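Long-range contact in 2-methyl-aconitate isomerase (Shewanella oneidensis, PDB 5K87), which isomerises 2-methyl-trans-aconitate to 2-methyl-cis-aconitate by base-catalysed proton abstraction and bond rotation in the 2-methylcitrate cycle of propionate breakdown: residues Pro132-Cys137 against Pro155-Ala160. The protein carries 1 engineered substitution. Sequence-based numbering, arbitrary orientation.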
loop_
_atom_site.group_PDB
_atom_site.type_symbol
_atom_site.label_atom_id
_atom_site.label_comp_id
_atom_site.label_asym_id
_atom_site.label_seq_id
_atom_site.Cartn_x
_atom_site.Cartn_y
_atom_site.Cartn_z
ATOM N N PRO A 132 -27.359 10.709 19.817
ATOM C CA PRO A 132 -28.674 11.195 19.397
ATOM C C PRO A 132 -29.140 10.450 18.160
ATOM O O PRO A 132 -28.354 9.760 17.508
ATOM C CB PRO A 132 -28.401 12.655 19.046
ATOM C CG PRO A 132 -26.978 12.652 18.574
ATOM C CD PRO A 132 -26.274 11.630 19.433
ATOM N N ARG A 133 -30.417 10.578 17.836
ATOM C CA ARG A 133 -30.934 10.012 16.606
ATOM C C ARG A 133 -30.330 10.765 15.420
ATOM O O ARG A 133 -30.017 10.174 14.391
ATOM C CB ARG A 133 -32.458 10.123 16.594
ATOM C CG ARG A 133 -33.127 9.469 15.408
ATOM C CD ARG A 133 -32.978 7.966 15.461
ATOM N NE ARG A 133 -33.411 7.346 14.218
ATOM C CZ ARG A 133 -33.206 6.071 13.916
ATOM N NH1 ARG A 133 -32.567 5.284 14.772
ATOM N NH2 ARG A 133 -33.630 5.585 12.758
ATOM N N ASN A 134 -30.173 12.077 15.588
ATOM C CA ASN A 134 -29.556 12.940 14.587
ATOM C C ASN A 134 -28.793 14.050 15.281
ATOM O O ASN A 134 -29.199 14.508 16.349
ATOM C CB ASN A 134 -30.615 13.576 13.676
ATOM C CG ASN A 134 -31.347 12.556 12.830
ATOM O OD1 ASN A 134 -30.835 12.086 11.815
ATOM N ND2 ASN A 134 -32.563 12.218 13.238
ATOM N N GLY A 135 -27.702 14.496 14.677
ATOM C CA GLY A 135 -26.967 15.610 15.239
ATOM C C GLY A 135 -25.495 15.296 15.353
ATOM O O GLY A 135 -24.884 14.843 14.385
ATOM N N VAL A 136 -24.932 15.534 16.531
ATOM C CA VAL A 136 -23.510 15.331 16.759
ATOM C C VAL A 136 -23.334 14.519 18.029
ATOM O O VAL A 136 -23.892 14.862 19.071
ATOM C CB VAL A 136 -22.770 16.678 16.895
ATOM C CG1 VAL A 136 -21.290 16.446 17.194
ATOM C CG2 VAL A 136 -22.930 17.500 15.621
ATOM N N CYS A 137 -22.572 13.432 17.930
ATOM C CA CYS A 137 -22.195 12.646 19.092
ATOM C C CYS A 137 -20.775 13.017 19.500
ATOM O O CYS A 137 -19.823 12.804 18.743
ATOM C CB CYS A 137 -22.272 11.151 18.782
ATOM S SG CYS A 137 -21.736 10.096 20.136
ATOM N N PRO A 155 -20.632 13.289 13.422
ATOM C CA PRO A 155 -22.011 13.541 12.988
ATOM C C PRO A 155 -22.824 12.256 12.894
ATOM O O PRO A 155 -22.305 11.198 12.500
ATOM C CB PRO A 155 -21.834 14.177 11.612
ATOM C CG PRO A 155 -20.527 13.627 11.110
ATOM C CD PRO A 155 -19.656 13.497 12.335
ATOM N N ILE A 156 -24.101 12.360 13.253
ATOM C CA ILE A 156 -25.029 11.237 13.297
ATOM C C ILE A 156 -26.251 11.516 12.421
ATOM O O ILE A 156 -26.819 12.611 12.472
ATOM C CB ILE A 156 -25.541 11.000 14.734
ATOM C CG1 ILE A 156 -24.374 10.806 15.716
ATOM C CG2 ILE A 156 -26.494 9.812 14.776
ATOM C CD1 ILE A 156 -23.540 9.547 15.485
ATOM N N THR A 157 -26.645 10.534 11.619
ATOM C CA THR A 157 -27.877 10.601 10.836
ATOM C C THR A 157 -28.616 9.282 10.998
ATOM O O THR A 157 -28.036 8.215 10.796
ATOM C CB THR A 157 -27.579 10.834 9.352
ATOM O OG1 THR A 157 -26.966 12.119 9.183
ATOM C CG2 THR A 157 -28.864 10.762 8.525
ATOM N N ASP A 158 -29.888 9.348 11.392
ATOM C CA ASP A 158 -30.718 8.150 11.548
ATOM C C ASP A 158 -30.060 7.127 12.472
ATOM O O ASP A 158 -30.069 5.925 12.196
ATOM C CB ASP A 158 -31.049 7.522 10.187
ATOM C CG ASP A 158 -31.876 8.443 9.305
ATOM O OD1 ASP A 158 -32.704 9.199 9.854
ATOM O OD2 ASP A 158 -31.696 8.418 8.067
ATOM N N GLY A 159 -29.484 7.618 13.564
ATOM C CA GLY A 159 -28.883 6.767 14.571
ATOM C C GLY A 159 -27.580 6.094 14.177
ATOM O O GLY A 159 -27.098 5.228 14.902
ATOM N N ALA A 160 -27.013 6.465 13.035
ATOM C CA ALA A 160 -25.752 5.866 12.601
ATOM C C ALA A 160 -24.774 6.968 12.249
ATOM O O ALA A 160 -25.174 8.101 11.989
ATOM C CB ALA A 160 -25.972 4.951 11.410
HETATM O O HOH W 1 -33.957 9.717 12.174
HETATM O O HOH W 2 -32.547 11.935 9.687
#
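Asn-134 OD1 is gripped twice: Asp-158 N gives it a nearly straight hydrogen bond of 2.9 Å, from above the amide plane, and a water that also donates to Asp-158 OD1 supplies the second. This contact lies at the open end of the antiparallel hairpin of strands 135-143 and 148-157, on the surface and away from the substrate-binding residues. Beyond its last rungs, a type I' turn from Thr-157 to Ala-160 reverses the chain into strand 160-161. The central residues, Asp-158 and Gly-159, have positive phi; type I' turns accept aspartate at the first and favour glycine at the second, where a CB would also crowd Arg-133 NH1. Gly-159 N donates a 2.7 Å hydrogen bond to a lone pair of Arg-133 O, in the carbonyl plane. The Arg-133 side chain leaves with CG opposite the backbone N (chi1 -176°) and bends at chi2, so that Asp-158 O lies over one guanidinium face, toward its rim. A second water accepts from Arg-133 NE and Asn-134 ND2 and donates to Asp-158 OD1, so both ends of the Asn-134 amide reach this one carboxylate oxygen through water. Gly-135 and Ile-156 form a hydrogen-bonded pair, Gly-135 N to Ile-156 O at 3.0 Å and Ile-156 N to Gly-135 O at 2.8 Å. Gly-135 has a phi of 130°, where a CB would crowd the Asn-134 carbonyl oxygen. Branched and apolar, Ile-156 suits the buried face, where it and Cys-137 touch Ile-121 of helix 113-122. Ile-156 CG1 meets Cys-137 CB at 3.7 Å, while CG2 tucks against Pro-132 O at 3.3 Å.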